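Local coordinates for protein LRIM1 (Anopheles gambiae, PDB 3O53) that regulates complement-like immunity in the mosquito as part of a heterodimeric complex with APL1C, here represented by its leucine-rich repeat domain, at residues T103-C116 with I125-D139. Numbering follows the deposited sequence.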
loop_
_atom_site.group_PDB
_atom_site.type_symbol
_atom_site.label_atom_id
_atom_site.label_comp_id
_atom_site.label_asym_id
_atom_site.label_seq_id
_atom_site.Cartn_x
_atom_site.Cartn_y
_atom_site.Cartn_z
ATOM N N THR A 103 10.453 -4.933 -8.648
ATOM C CA THR A 103 10.186 -3.619 -8.072
ATOM C C THR A 103 9.372 -2.774 -9.029
ATOM O O THR A 103 9.776 -2.553 -10.168
ATOM C CB THR A 103 11.498 -2.872 -7.744
ATOM O OG1 THR A 103 12.234 -3.613 -6.766
ATOM C CG2 THR A 103 11.202 -1.483 -7.189
ATOM N N LEU A 104 8.218 -2.306 -8.564
ATOM C CA LEU A 104 7.288 -1.582 -9.423
ATOM C C LEU A 104 6.956 -0.246 -8.769
ATOM O O LEU A 104 6.258 -0.191 -7.759
ATOM C CB LEU A 104 6.011 -2.404 -9.617
ATOM C CG LEU A 104 4.946 -1.824 -10.546
ATOM C CD1 LEU A 104 5.539 -1.614 -11.916
ATOM C CD2 LEU A 104 3.721 -2.739 -10.624
ATOM N N HIS A 105 7.494 0.823 -9.332
ATOM C CA HIS A 105 7.212 2.167 -8.866
ATOM C C HIS A 105 6.182 2.775 -9.788
ATOM O O HIS A 105 6.461 3.009 -10.957
ATOM C CB HIS A 105 8.478 3.015 -8.912
ATOM C CG HIS A 105 9.444 2.711 -7.814
ATOM N ND1 HIS A 105 9.262 3.154 -6.521
ATOM C CD2 HIS A 105 10.598 2.006 -7.812
ATOM C CE1 HIS A 105 10.264 2.733 -5.771
ATOM N NE2 HIS A 105 11.088 2.034 -6.528
ATOM N N ALA A 106 4.991 3.038 -9.276
ATOM C CA ALA A 106 3.930 3.572 -10.121
ATOM C C ALA A 106 3.015 4.487 -9.323
ATOM O O ALA A 106 1.799 4.460 -9.482
ATOM C CB ALA A 106 3.138 2.441 -10.762
ATOM N N ALA A 107 3.619 5.296 -8.463
ATOM C CA ALA A 107 2.883 6.272 -7.680
ATOM C C ALA A 107 2.467 7.434 -8.572
ATOM O O ALA A 107 3.100 7.702 -9.597
ATOM C CB ALA A 107 3.759 6.778 -6.506
ATOM N N ASN A 108 1.403 8.125 -8.180
ATOM C CA ASN A 108 1.002 9.353 -8.855
ATOM C C ASN A 108 0.625 9.126 -10.306
ATOM O O ASN A 108 1.083 9.829 -11.204
ATOM C CB ASN A 108 2.113 10.398 -8.745
ATOM C CG ASN A 108 2.539 10.621 -7.313
ATOM O OD1 ASN A 108 1.768 10.381 -6.387
ATOM N ND2 ASN A 108 3.765 11.072 -7.116
ATOM N N ASN A 109 -0.222 8.129 -10.526
ATOM C CA ASN A 109 -0.825 7.918 -11.829
ATOM C C ASN A 109 -2.354 7.974 -11.705
ATOM O O ASN A 109 -2.862 8.560 -10.756
ATOM C CB ASN A 109 -0.336 6.596 -12.421
ATOM C CG ASN A 109 1.014 6.737 -13.099
ATOM O OD1 ASN A 109 1.085 6.918 -14.310
ATOM N ND2 ASN A 109 2.091 6.660 -12.322
ATOM N N ASN A 110 -3.075 7.409 -12.677
ATOM C CA ASN A 110 -4.538 7.280 -12.608
ATOM C C ASN A 110 -4.947 5.811 -12.461
ATOM O O ASN A 110 -6.024 5.418 -12.912
ATOM C CB ASN A 110 -5.210 7.788 -13.898
ATOM C CG ASN A 110 -4.983 9.263 -14.161
ATOM O OD1 ASN A 110 -4.191 9.920 -13.483
ATOM N ND2 ASN A 110 -5.685 9.789 -15.175
ATOM N N ILE A 111 -4.092 5.000 -11.849
ATOM C CA ILE A 111 -4.217 3.550 -11.982
ATOM C C ILE A 111 -5.430 2.971 -11.263
ATOM O O ILE A 111 -5.644 3.221 -10.082
ATOM C CB ILE A 111 -2.940 2.831 -11.500
ATOM C CG1 ILE A 111 -1.808 3.029 -12.513
ATOM C CG2 ILE A 111 -3.212 1.339 -11.278
ATOM C CD1 ILE A 111 -0.428 2.669 -11.972
ATOM N N SER A 112 -6.231 2.204 -12.000
ATOM C CA SER A 112 -7.336 1.467 -11.419
ATOM C C SER A 112 -7.190 -0.041 -11.644
ATOM O O SER A 112 -7.977 -0.812 -11.106
ATOM C CB SER A 112 -8.692 1.958 -11.972
ATOM O OG SER A 112 -8.764 1.777 -13.380
ATOM N N ARG A 113 -6.184 -0.464 -12.418
ATOM C CA ARG A 113 -5.947 -1.892 -12.657
ATOM C C ARG A 113 -4.445 -2.176 -12.779
ATOM O O ARG A 113 -3.734 -1.492 -13.513
ATOM C CB ARG A 113 -6.645 -2.394 -13.950
ATOM C CG ARG A 113 -8.131 -2.058 -14.088
ATOM C CD ARG A 113 -9.056 -3.016 -13.326
ATOM N NE ARG A 113 -9.938 -2.258 -12.440
ATOM C CZ ARG A 113 -11.235 -2.039 -12.621
ATOM N NH1 ARG A 113 -11.896 -2.539 -13.656
ATOM N NH2 ARG A 113 -11.885 -1.320 -11.723
ATOM N N VAL A 114 -3.969 -3.188 -12.061
ATOM C CA VAL A 114 -2.599 -3.661 -12.222
ATOM C C VAL A 114 -2.624 -5.172 -12.409
ATOM O O VAL A 114 -3.387 -5.873 -11.747
ATOM C CB VAL A 114 -1.721 -3.319 -10.999
ATOM C CG1 VAL A 114 -0.252 -3.625 -11.289
ATOM C CG2 VAL A 114 -1.881 -1.851 -10.609
ATOM N N SER A 115 -1.786 -5.667 -13.311
ATOM C CA SER A 115 -1.700 -7.097 -13.578
ATOM C C SER A 115 -0.233 -7.477 -13.646
ATOM O O SER A 115 0.552 -6.766 -14.264
ATOM C CB SER A 115 -2.381 -7.435 -14.912
ATOM O OG SER A 115 -3.674 -6.845 -15.000
ATOM N N CYS A 116 0.140 -8.587 -13.014
ATOM C CA CYS A 116 1.526 -9.046 -13.019
ATOM C C CYS A 116 1.572 -10.526 -13.410
ATOM O O CYS A 116 0.943 -11.352 -12.759
ATOM C CB CYS A 116 2.152 -8.851 -11.629
ATOM S SG CYS A 116 1.879 -7.218 -10.889
ATOM N N ILE A 125 5.850 -3.258 -4.395
ATOM C CA ILE A 125 4.863 -2.567 -5.228
ATOM C C ILE A 125 4.488 -1.222 -4.616
ATOM O O ILE A 125 3.978 -1.162 -3.503
ATOM C CB ILE A 125 3.589 -3.412 -5.377
ATOM C CG1 ILE A 125 3.896 -4.685 -6.177
ATOM C CG2 ILE A 125 2.464 -2.587 -6.049
ATOM C CD1 ILE A 125 2.779 -5.721 -6.146
ATOM N N TYR A 126 4.749 -0.151 -5.360
ATOM C CA TYR A 126 4.522 1.204 -4.886
ATOM C C TYR A 126 3.422 1.849 -5.712
ATOM O O TYR A 126 3.665 2.255 -6.834
ATOM C CB TYR A 126 5.807 2.028 -5.020
ATOM C CG TYR A 126 6.948 1.513 -4.178
ATOM C CD1 TYR A 126 7.186 2.029 -2.916
ATOM C CD2 TYR A 126 7.788 0.505 -4.642
ATOM C CE1 TYR A 126 8.234 1.566 -2.132
ATOM C CE2 TYR A 126 8.846 0.033 -3.859
ATOM C CZ TYR A 126 9.055 0.569 -2.609
ATOM O OH TYR A 126 10.089 0.110 -1.820
ATOM N N LEU A 127 2.223 1.954 -5.146
ATOM C CA LEU A 127 1.074 2.469 -5.877
ATOM C C LEU A 127 0.377 3.629 -5.160
ATOM O O LEU A 127 -0.832 3.821 -5.311
ATOM C CB LEU A 127 0.056 1.340 -6.097
ATOM C CG LEU A 127 0.450 0.283 -7.136
ATOM C CD1 LEU A 127 -0.465 -0.951 -7.026
ATOM C CD2 LEU A 127 0.403 0.882 -8.540
ATOM N N ALA A 128 1.116 4.401 -4.379
ATOM C CA ALA A 128 0.504 5.517 -3.667
ATOM C C ALA A 128 -0.167 6.452 -4.671
ATOM O O ALA A 128 0.324 6.633 -5.776
ATOM C CB ALA A 128 1.533 6.280 -2.865
ATOM N N ASN A 129 -1.296 7.031 -4.275
ATOM C CA ASN A 129 -1.911 8.129 -5.014
ATOM C C ASN A 129 -2.349 7.714 -6.409
ATOM O O ASN A 129 -1.843 8.223 -7.407
ATOM C CB ASN A 129 -0.953 9.323 -5.111
ATOM C CG ASN A 129 -1.672 10.600 -5.502
ATOM O OD1 ASN A 129 -2.884 10.705 -5.333
ATOM N ND2 ASN A 129 -0.935 11.574 -6.023
ATOM N N ASN A 130 -3.278 6.770 -6.461
ATOM C CA ASN A 130 -3.832 6.293 -7.704
ATOM C C ASN A 130 -5.359 6.204 -7.550
ATOM O O ASN A 130 -5.923 6.877 -6.695
ATOM C CB ASN A 130 -3.200 4.953 -8.072
ATOM C CG ASN A 130 -1.872 5.121 -8.789
ATOM O OD1 ASN A 130 -1.826 5.616 -9.909
ATOM N ND2 ASN A 130 -0.782 4.719 -8.136
ATOM N N LYS A 131 -6.017 5.386 -8.364
ATOM C CA LYS A 131 -7.475 5.269 -8.319
ATOM C C LYS A 131 -7.924 3.844 -8.000
ATOM O O LYS A 131 -8.936 3.380 -8.501
ATOM C CB LYS A 131 -8.086 5.698 -9.657
ATOM C CG LYS A 131 -7.563 7.023 -10.183
ATOM C CD LYS A 131 -7.977 8.185 -9.305
ATOM C CE LYS A 131 -9.338 8.732 -9.692
ATOM N NZ LYS A 131 -9.641 10.003 -8.972
ATOM N N ILE A 132 -7.161 3.154 -7.167
ATOM C CA ILE A 132 -7.494 1.793 -6.793
ATOM C C ILE A 132 -8.665 1.829 -5.807
ATOM O O ILE A 132 -8.635 2.560 -4.821
ATOM C CB ILE A 132 -6.247 1.089 -6.189
ATOM C CG1 ILE A 132 -5.213 0.871 -7.303
ATOM C CG2 ILE A 132 -6.618 -0.255 -5.538
ATOM C CD1 ILE A 132 -3.829 0.528 -6.802
ATOM N N THR A 133 -9.708 1.053 -6.080
ATOM C CA THR A 133 -10.867 1.028 -5.190
ATOM C C THR A 133 -11.054 -0.314 -4.478
ATOM O O THR A 133 -11.872 -0.424 -3.582
ATOM C CB THR A 133 -12.144 1.364 -5.971
ATOM O OG1 THR A 133 -12.415 0.320 -6.910
ATOM C CG2 THR A 133 -11.973 2.675 -6.726
ATOM N N MET A 134 -10.299 -1.335 -4.870
ATOM C CA MET A 134 -10.382 -2.629 -4.206
ATOM C C MET A 134 -9.098 -3.425 -4.451
ATOM O O MET A 134 -8.414 -3.223 -5.458
ATOM C CB MET A 134 -11.626 -3.415 -4.687
ATOM C CG MET A 134 -11.677 -3.760 -6.171
ATOM S SD MET A 134 -13.116 -4.792 -6.642
ATOM C CE MET A 134 -14.457 -3.911 -5.894
ATOM N N LEU A 135 -8.766 -4.317 -3.524
ATOM C CA LEU A 135 -7.558 -5.122 -3.663
ATOM C C LEU A 135 -7.595 -5.975 -4.931
ATOM O O LEU A 135 -6.555 -6.223 -5.524
ATOM C CB LEU A 135 -7.320 -5.993 -2.422
ATOM C CG LEU A 135 -6.901 -5.222 -1.166
ATOM C CD1 LEU A 135 -6.582 -6.174 -0.001
ATOM C CD2 LEU A 135 -5.709 -4.307 -1.456
ATOM N N ARG A 136 -8.784 -6.395 -5.370
ATOM C CA ARG A 136 -8.889 -7.153 -6.628
ATOM C C ARG A 136 -8.695 -6.315 -7.913
ATOM O O ARG A 136 -8.723 -6.856 -9.010
ATOM C CB ARG A 136 -10.219 -7.909 -6.693
ATOM C CG ARG A 136 -10.284 -9.092 -5.746
ATOM C CD ARG A 136 -11.697 -9.645 -5.685
ATOM N NE ARG A 136 -12.628 -8.661 -5.146
ATOM C CZ ARG A 136 -13.944 -8.692 -5.323
ATOM N NH1 ARG A 136 -14.517 -9.645 -6.058
ATOM N NH2 ARG A 136 -14.691 -7.742 -4.788
ATOM N N ASP A 137 -8.508 -5.002 -7.792
ATOM C CA ASP A 137 -7.976 -4.220 -8.917
ATOM C C ASP A 137 -6.565 -4.702 -9.291
ATOM O O ASP A 137 -6.114 -4.536 -10.428
ATOM C CB ASP A 137 -7.938 -2.733 -8.558
ATOM C CG ASP A 137 -9.322 -2.112 -8.535
ATOM O OD1 ASP A 137 -10.281 -2.768 -8.980
ATOM O OD2 ASP A 137 -9.445 -0.967 -8.087
ATOM N N LEU A 138 -5.868 -5.275 -8.316
ATOM C CA LEU A 138 -4.604 -5.979 -8.559
ATOM C C LEU A 138 -4.938 -7.424 -8.897
ATOM O O LEU A 138 -5.738 -8.038 -8.203
ATOM C CB LEU A 138 -3.727 -5.940 -7.302
ATOM C CG LEU A 138 -2.852 -4.696 -7.124
ATOM C CD1 LEU A 138 -3.667 -3.425 -7.193
ATOM C CD2 LEU A 138 -2.080 -4.780 -5.807
ATOM N N ASP A 139 -4.356 -7.979 -9.955
ATOM C CA ASP A 139 -4.682 -9.364 -10.290
ATOM C C ASP A 139 -3.938 -10.282 -9.333
ATOM O O ASP A 139 -3.213 -9.808 -8.450
ATOM C CB ASP A 139 -4.428 -9.693 -11.772
ATOM C CG ASP A 139 -2.973 -9.925 -12.094
ATOM O OD1 ASP A 139 -2.091 -9.633 -11.252
ATOM O OD2 ASP A 139 -2.714 -10.401 -13.217
HETATM O O HOH W 1 -1.933 10.565 -9.088
#
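Leu104 and His105 run parallel to Ile125 and Tyr126, with Tyr126 N giving a hydrogen bond to Leu104 O (2.8 Å) and Ala106 N to Tyr126 O; past the turns the backbones meet again where Val114 pairs with Leu138. On the face bearing His105 and Tyr126, the imidazole and phenol rings form an offset stack, planes at 14° and centroids 4.4 Å apart. Both rings swing to the backbone N side (chi1 -75° and -63°), which sets them side by side, with His105 CE1 above the rim of the tyrosine. Leu104 and Ile125 point to the other face, and deeper in the core Leu127 CD2 meets Ala106 CB and Ile111 CD1, while its CD1 meets Val114 CG2 tip to tip; a branched leucine suits the place because its two methyls pack against separate parts of the preceding turn. These are successive turns of a leucine-rich repeat solenoid, and Asn130 is the consensus asparagine of the repeat. An amide suits this buried place because it both gives and accepts: ND2 donates to Ala106 O (2.9 Å) and to Leu127 O in its own turn, while OD1 takes Ile111 N at 3.0 Å and, weakly, Asn109 N. Nearer solvent, Asn129 ND2 reaches Asn108 OD1 from above its carbonyl plane, and Asn108 ND2 turns back to Asn89. Asp137 OD2 accepts a hydrogen bond from Thr133 N in its own turn, while OD1 forms a long salt bridge with Arg113 NH2 (3.5 Å). Beyond it, Asp139 OD1 accepts from Cys142 N, beside the Cys116–Cys142 disulfide.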